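Local structure of protection of telomeres protein poz1 (Schizosaccharomyces pombe, 5WE0) at residues 63-68 and 89-94; 98-103 and 143-148. The protein binds telomeric DNA and acts as a negative regulator of telomerase and of telomere length. All blocks are in the same frame, centred on the assembly; numbering follows the deposited sequence.

Contact 1: 63-68 and 89-94; sequences YCFNLS and ILWEYS
F65 and I89 meet where helix 54-64 ends beside the extended approach to helix 93-115, and apolar packing carries most of the contact. I89 CD1 lies at the F65 ring edge, near its plane and 4.1 Å from F65 CD1. The β-branched I89 serves two aromatics: while CD1 meets F65, CG2 covers one face of the W91 indole, 3.5 Å above its plane and toward the rim. With CG anti to its own carbonyl carbon (chi1 -65°), F65 also brings CE1 to 4.1 Å from W91 CH2, the two side chains roughly perpendicular. A flat ring suits F65: its edge serves both partners while it packs on helices 130-157 and 209-230. Within its own segment, C64 SG lies over one face of the F65 ring, toward the rim. Cutting I89 back to an alanine is likely to leave the F65 edge and W91 face without their shared aliphatic partner.

Polar linkage comes through water: one molecule donates to C64 O (2.6 Å) and accepts from L90 N (3.0 Å). Each segment carries a helix end. N66, with positive phi, is the C-prime residue of a Schellman motif, and E92, at the N-cap of helix 93-115, accepts from S94 N through OE2 (2.9 Å).

Helix 209-230 packs against F65 and I89 through W209, and helix 130-157 against W91 through W151 and H155.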
loop_
_atom_site.group_PDB
_atom_site.type_symbol
_atom_site.label_atom_id
_atom_site.label_comp_id
_atom_site.label_asym_id
_atom_site.label_seq_id
_atom_site.Cartn_x
_atom_site.Cartn_y
_atom_site.Cartn_z
ATOM N N TYR A 63 4.918 3.804 -4.880
ATOM C CA TYR A 63 4.971 5.260 -5.005
ATOM C C TYR A 63 4.531 5.928 -3.706
ATOM O O TYR A 63 5.254 6.756 -3.143
ATOM C CB TYR A 63 4.083 5.699 -6.179
ATOM C CG TYR A 63 4.092 7.198 -6.499
ATOM C CD1 TYR A 63 5.287 7.903 -6.616
ATOM C CD2 TYR A 63 2.901 7.895 -6.702
ATOM C CE1 TYR A 63 5.289 9.269 -6.909
ATOM C CE2 TYR A 63 2.899 9.251 -7.000
ATOM C CZ TYR A 63 4.093 9.924 -7.104
ATOM O OH TYR A 63 4.094 11.254 -7.399
ATOM N N CYS A 64 3.388 5.494 -3.168
ATOM C CA CYS A 64 2.825 6.071 -1.948
ATOM C C CYS A 64 3.812 6.049 -0.780
ATOM O O CYS A 64 3.939 7.033 -0.040
ATOM C CB CYS A 64 1.558 5.305 -1.586
ATOM S SG CYS A 64 0.772 5.867 -0.092
ATOM N N PHE A 65 4.476 4.919 -0.555
ATOM C CA PHE A 65 5.395 4.797 0.567
ATOM C C PHE A 65 6.839 5.005 0.146
ATOM O O PHE A 65 7.747 4.806 0.963
ATOM C CB PHE A 65 5.215 3.440 1.272
ATOM C CG PHE A 65 3.875 3.304 1.922
ATOM C CD1 PHE A 65 3.594 3.983 3.095
ATOM C CD2 PHE A 65 2.876 2.558 1.327
ATOM C CE1 PHE A 65 2.342 3.905 3.674
ATOM C CE2 PHE A 65 1.628 2.460 1.911
ATOM C CZ PHE A 65 1.359 3.144 3.082
ATOM N N ASN A 66 7.070 5.416 -1.105
ATOM C CA ASN A 66 8.396 5.821 -1.558
ATOM C C ASN A 66 9.408 4.690 -1.343
ATOM O O ASN A 66 10.518 4.895 -0.845
ATOM C CB ASN A 66 8.810 7.114 -0.838
ATOM C CG ASN A 66 9.677 8.045 -1.707
ATOM O OD1 ASN A 66 9.877 7.807 -2.897
ATOM N ND2 ASN A 66 10.168 9.121 -1.106
ATOM N N LEU A 67 9.000 3.467 -1.712
ATOM C CA LEU A 67 9.814 2.283 -1.437
ATOM C C LEU A 67 11.157 2.299 -2.168
ATOM O O LEU A 67 12.054 1.535 -1.793
ATOM C CB LEU A 67 9.041 0.996 -1.776
ATOM C CG LEU A 67 7.805 0.776 -0.897
ATOM C CD1 LEU A 67 7.167 -0.605 -1.155
ATOM C CD2 LEU A 67 8.173 0.947 0.570
ATOM N N SER A 68 11.306 3.132 -3.209
ATOM C CA SER A 68 12.588 3.274 -3.904
ATOM C C SER A 68 13.699 3.812 -3.015
ATOM O O SER A 68 14.874 3.621 -3.352
ATOM C CB SER A 68 12.457 4.220 -5.093
ATOM O OG SER A 68 11.911 3.521 -6.179
ATOM N N ILE A 89 6.204 10.608 2.974
ATOM C CA ILE A 89 4.925 9.914 2.979
ATOM C C ILE A 89 3.855 10.896 3.427
ATOM O O ILE A 89 4.039 11.623 4.412
ATOM C CB ILE A 89 4.962 8.666 3.882
ATOM C CG1 ILE A 89 6.056 7.692 3.403
ATOM C CG2 ILE A 89 3.587 7.992 3.917
ATOM C CD1 ILE A 89 6.407 6.640 4.389
ATOM N N LEU A 90 2.751 10.940 2.682
ATOM C CA LEU A 90 1.592 11.759 3.011
ATOM C C LEU A 90 0.679 10.955 3.938
ATOM O O LEU A 90 -0.110 10.119 3.486
ATOM C CB LEU A 90 0.867 12.186 1.737
ATOM C CG LEU A 90 -0.431 12.985 1.960
ATOM C CD1 LEU A 90 -0.181 14.256 2.810
ATOM C CD2 LEU A 90 -1.120 13.330 0.652
ATOM N N TRP A 91 0.788 11.191 5.242
ATOM C CA TRP A 91 -0.100 10.544 6.201
ATOM C C TRP A 91 -1.390 11.349 6.210
ATOM O O TRP A 91 -1.564 12.311 6.957
ATOM C CB TRP A 91 0.543 10.454 7.578
ATOM C CG TRP A 91 1.767 9.609 7.544
ATOM C CD1 TRP A 91 3.057 10.045 7.498
ATOM C CD2 TRP A 91 1.823 8.171 7.531
ATOM N NE1 TRP A 91 3.912 8.973 7.468
ATOM C CE2 TRP A 91 3.181 7.811 7.484
ATOM C CE3 TRP A 91 0.855 7.158 7.565
ATOM C CZ2 TRP A 91 3.601 6.477 7.448
ATOM C CZ3 TRP A 91 1.268 5.845 7.552
ATOM C CH2 TRP A 91 2.636 5.515 7.486
ATOM N N GLU A 92 -2.296 10.978 5.332
ATOM C CA GLU A 92 -3.624 11.555 5.315
ATOM C C GLU A 92 -4.582 10.373 5.386
ATOM O O GLU A 92 -4.375 9.361 4.706
ATOM C CB GLU A 92 -3.839 12.419 4.049
ATOM C CG GLU A 92 -5.163 13.198 4.043
ATOM C CD GLU A 92 -6.353 12.438 3.452
ATOM O OE1 GLU A 92 -6.221 11.904 2.319
ATOM O OE2 GLU A 92 -7.420 12.358 4.144
ATOM N N TYR A 93 -5.591 10.486 6.251
ATOM C CA TYR A 93 -6.456 9.350 6.587
ATOM C C TYR A 93 -7.026 8.678 5.342
ATOM O O TYR A 93 -6.970 7.448 5.200
ATOM C CB TYR A 93 -7.592 9.826 7.498
ATOM C CG TYR A 93 -8.809 8.995 7.372
ATOM C CD1 TYR A 93 -8.800 7.652 7.807
ATOM C CD2 TYR A 93 -9.969 9.508 6.773
ATOM C CE1 TYR A 93 -9.917 6.840 7.665
ATOM C CE2 TYR A 93 -11.100 8.697 6.622
ATOM C CZ TYR A 93 -11.061 7.360 7.076
ATOM O OH TYR A 93 -12.153 6.531 6.948
ATOM N N SER A 94 -7.591 9.476 4.431
ATOM C CA SER A 94 -8.278 8.919 3.274
ATOM C C SER A 94 -7.302 8.178 2.359
ATOM O O SER A 94 -7.569 7.043 1.939
ATOM C CB SER A 94 -9.002 10.035 2.526
ATOM O OG SER A 94 -9.680 9.530 1.393
HETATM O O HOH W 1 2.289 9.042 0.420
#

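Contact 2: 98-103 and 143-148; sequences NALERL and CAKAGI
L100 and I148 lie side by side, pointing opposite ways, between two nearly antiparallel helices; the axes of segments 98-103 and 143-148 make 172° and approach to 11.2 Å. The closest approach is branch to branch: L100 CD2 lies 3.8 Å from I148 CG2, and L100 CG follows at 4.0 Å from that same methyl. I148 divides its β-branches between two leucines. CG2, anti to the backbone N, serves L100, whereas the longer arm carries CD1 to 4.1 Å from L103 CD2, where the side chains cross at a slant. A branched residue suits this place because its two arms reach successive leucines on the facing helix.

K145 takes part with its aliphatic portion. Its first torsion sets CG anti to the backbone N (chi1 -178°), the chain stays extended beyond it, and L100 lies roughly perpendicular to it, L100 CD2 standing 3.9 Å from K145 CG. A lysine fits here because its methylenes can pack on leucine while the amino group is carried further from the backbone. No hydrogen bond joins the segments, so van der Waals contact between the side chains makes the join.

The pair belongs to the core of a helical bundle. W174 of helix 164-174 touches both L100 and K145, F170 adds to the cover on L100, Y219 of helix 209-230 lies against L103, and helix 54-64 packs on A99 through F60 and I61.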
loop_
_atom_site.group_PDB
_atom_site.type_symbol
_atom_site.label_atom_id
_atom_site.label_comp_id
_atom_site.label_asym_id
_atom_site.label_seq_id
_atom_site.Cartn_x
_atom_site.Cartn_y
_atom_site.Cartn_z
ATOM N N ASN A 98 -7.065 4.059 1.662
ATOM C CA ASN A 98 -7.088 3.480 0.321
ATOM C C ASN A 98 -5.864 2.612 0.074
ATOM O O ASN A 98 -5.968 1.525 -0.511
ATOM C CB ASN A 98 -7.164 4.577 -0.736
ATOM C CG ASN A 98 -8.503 5.310 -0.728
ATOM O OD1 ASN A 98 -9.473 4.851 -0.138
ATOM N ND2 ASN A 98 -8.549 6.462 -1.385
ATOM N N ALA A 99 -4.695 3.076 0.524
ATOM C CA ALA A 99 -3.480 2.291 0.367
ATOM C C ALA A 99 -3.600 0.938 1.068
ATOM O O ALA A 99 -3.099 -0.071 0.560
ATOM C CB ALA A 99 -2.283 3.078 0.901
ATOM N N LEU A 100 -4.218 0.899 2.265
ATOM C CA LEU A 100 -4.368 -0.376 2.973
ATOM C C LEU A 100 -5.323 -1.303 2.247
ATOM O O LEU A 100 -5.140 -2.526 2.250
ATOM C CB LEU A 100 -4.855 -0.157 4.399
ATOM C CG LEU A 100 -3.802 0.371 5.377
ATOM C CD1 LEU A 100 -4.479 0.944 6.629
ATOM C CD2 LEU A 100 -2.824 -0.744 5.704
ATOM N N GLU A 101 -6.358 -0.740 1.643
ATOM C CA GLU A 101 -7.253 -1.565 0.866
ATOM C C GLU A 101 -6.535 -2.130 -0.354
ATOM O O GLU A 101 -6.710 -3.302 -0.691
ATOM C CB GLU A 101 -8.489 -0.756 0.485
ATOM C CG GLU A 101 -9.526 -1.567 -0.236
ATOM C CD GLU A 101 -10.872 -0.868 -0.308
ATOM O OE1 GLU A 101 -11.765 -1.354 -1.048
ATOM O OE2 GLU A 101 -11.050 0.153 0.399
ATOM N N ARG A 102 -5.679 -1.311 -0.959
ATOM C CA ARG A 102 -4.898 -1.734 -2.110
ATOM C C ARG A 102 -3.930 -2.839 -1.694
ATOM O O ARG A 102 -3.789 -3.843 -2.392
ATOM C CB ARG A 102 -4.129 -0.552 -2.703
ATOM C CG ARG A 102 -4.987 0.393 -3.530
ATOM C CD ARG A 102 -4.139 1.459 -4.207
ATOM N NE ARG A 102 -4.762 2.777 -4.140
ATOM C CZ ARG A 102 -5.874 3.112 -4.785
ATOM N NH1 ARG A 102 -6.491 2.224 -5.552
ATOM N NH2 ARG A 102 -6.370 4.336 -4.666
ATOM N N LEU A 103 -3.265 -2.653 -0.555
ATOM C CA LEU A 103 -2.330 -3.654 -0.063
ATOM C C LEU A 103 -3.048 -4.971 0.196
ATOM O O LEU A 103 -2.528 -6.060 -0.087
ATOM C CB LEU A 103 -1.669 -3.159 1.211
ATOM C CG LEU A 103 -0.434 -3.939 1.614
ATOM C CD1 LEU A 103 0.668 -3.776 0.569
ATOM C CD2 LEU A 103 0.022 -3.472 3.002
ATOM N N CYS A 143 3.320 -7.588 9.409
ATOM C CA CYS A 143 4.162 -6.557 10.006
ATOM C C CYS A 143 3.979 -5.216 9.287
ATOM O O CYS A 143 3.787 -4.179 9.933
ATOM C CB CYS A 143 5.628 -7.005 9.999
ATOM S SG CYS A 143 6.810 -5.869 10.899
ATOM N N ALA A 144 4.037 -5.216 7.948
ATOM C CA ALA A 144 3.866 -3.977 7.189
ATOM C C ALA A 144 2.516 -3.335 7.474
ATOM O O ALA A 144 2.426 -2.118 7.666
ATOM C CB ALA A 144 4.010 -4.236 5.690
ATOM N N LYS A 145 1.446 -4.133 7.471
ATOM C CA LYS A 145 0.121 -3.570 7.683
ATOM C C LYS A 145 -0.001 -2.936 9.066
ATOM O O LYS A 145 -0.562 -1.841 9.205
ATOM C CB LYS A 145 -0.949 -4.632 7.506
ATOM C CG LYS A 145 -2.354 -4.103 7.677
ATOM C CD LYS A 145 -3.345 -5.225 7.660
ATOM C CE LYS A 145 -4.755 -4.700 7.840
ATOM N NZ LYS A 145 -5.697 -5.856 7.869
ATOM N N ALA A 146 0.502 -3.617 10.103
ATOM C CA ALA A 146 0.420 -3.069 11.453
ATOM C C ALA A 146 1.237 -1.789 11.578
ATOM O O ALA A 146 0.833 -0.849 12.276
ATOM C CB ALA A 146 0.895 -4.098 12.476
ATOM N N GLY A 147 2.392 -1.735 10.909
ATOM C CA GLY A 147 3.192 -0.523 10.942
ATOM C C GLY A 147 2.494 0.665 10.304
ATOM O O GLY A 147 2.556 1.778 10.820
ATOM N N ILE A 148 1.850 0.447 9.155
ATOM C CA ILE A 148 1.136 1.517 8.472
ATOM C C ILE A 148 0.004 2.049 9.348
ATOM O O ILE A 148 -0.162 3.276 9.503
ATOM C CB ILE A 148 0.615 1.017 7.108
ATOM C CG1 ILE A 148 1.786 0.713 6.148
ATOM C CG2 ILE A 148 -0.381 2.005 6.501
ATOM C CD1 ILE A 148 1.421 -0.183 4.949
#

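How the contacts relate
Contacts 1 and 2 lie in series along the chain and share helix 93-115: its start belongs to contact 1, and its next turns form one side of contact 2. Their centres are about 10 Å apart, and they touch directly. F65 reaches both helices of contact 2 from one side, its CZ 3.8 Å from I148 CD1 and its CE2 4.1 Å from A99 CB, while W91 CZ3 packs 3.5 Å from I148 O. I148 is thus common ground, meeting leucines of contact 2 and aromatics of contact 1. Helix 209-230 borders both contacts, and the disulfide C113-C231 links helix 93-115 to the residue just after helix 209-230.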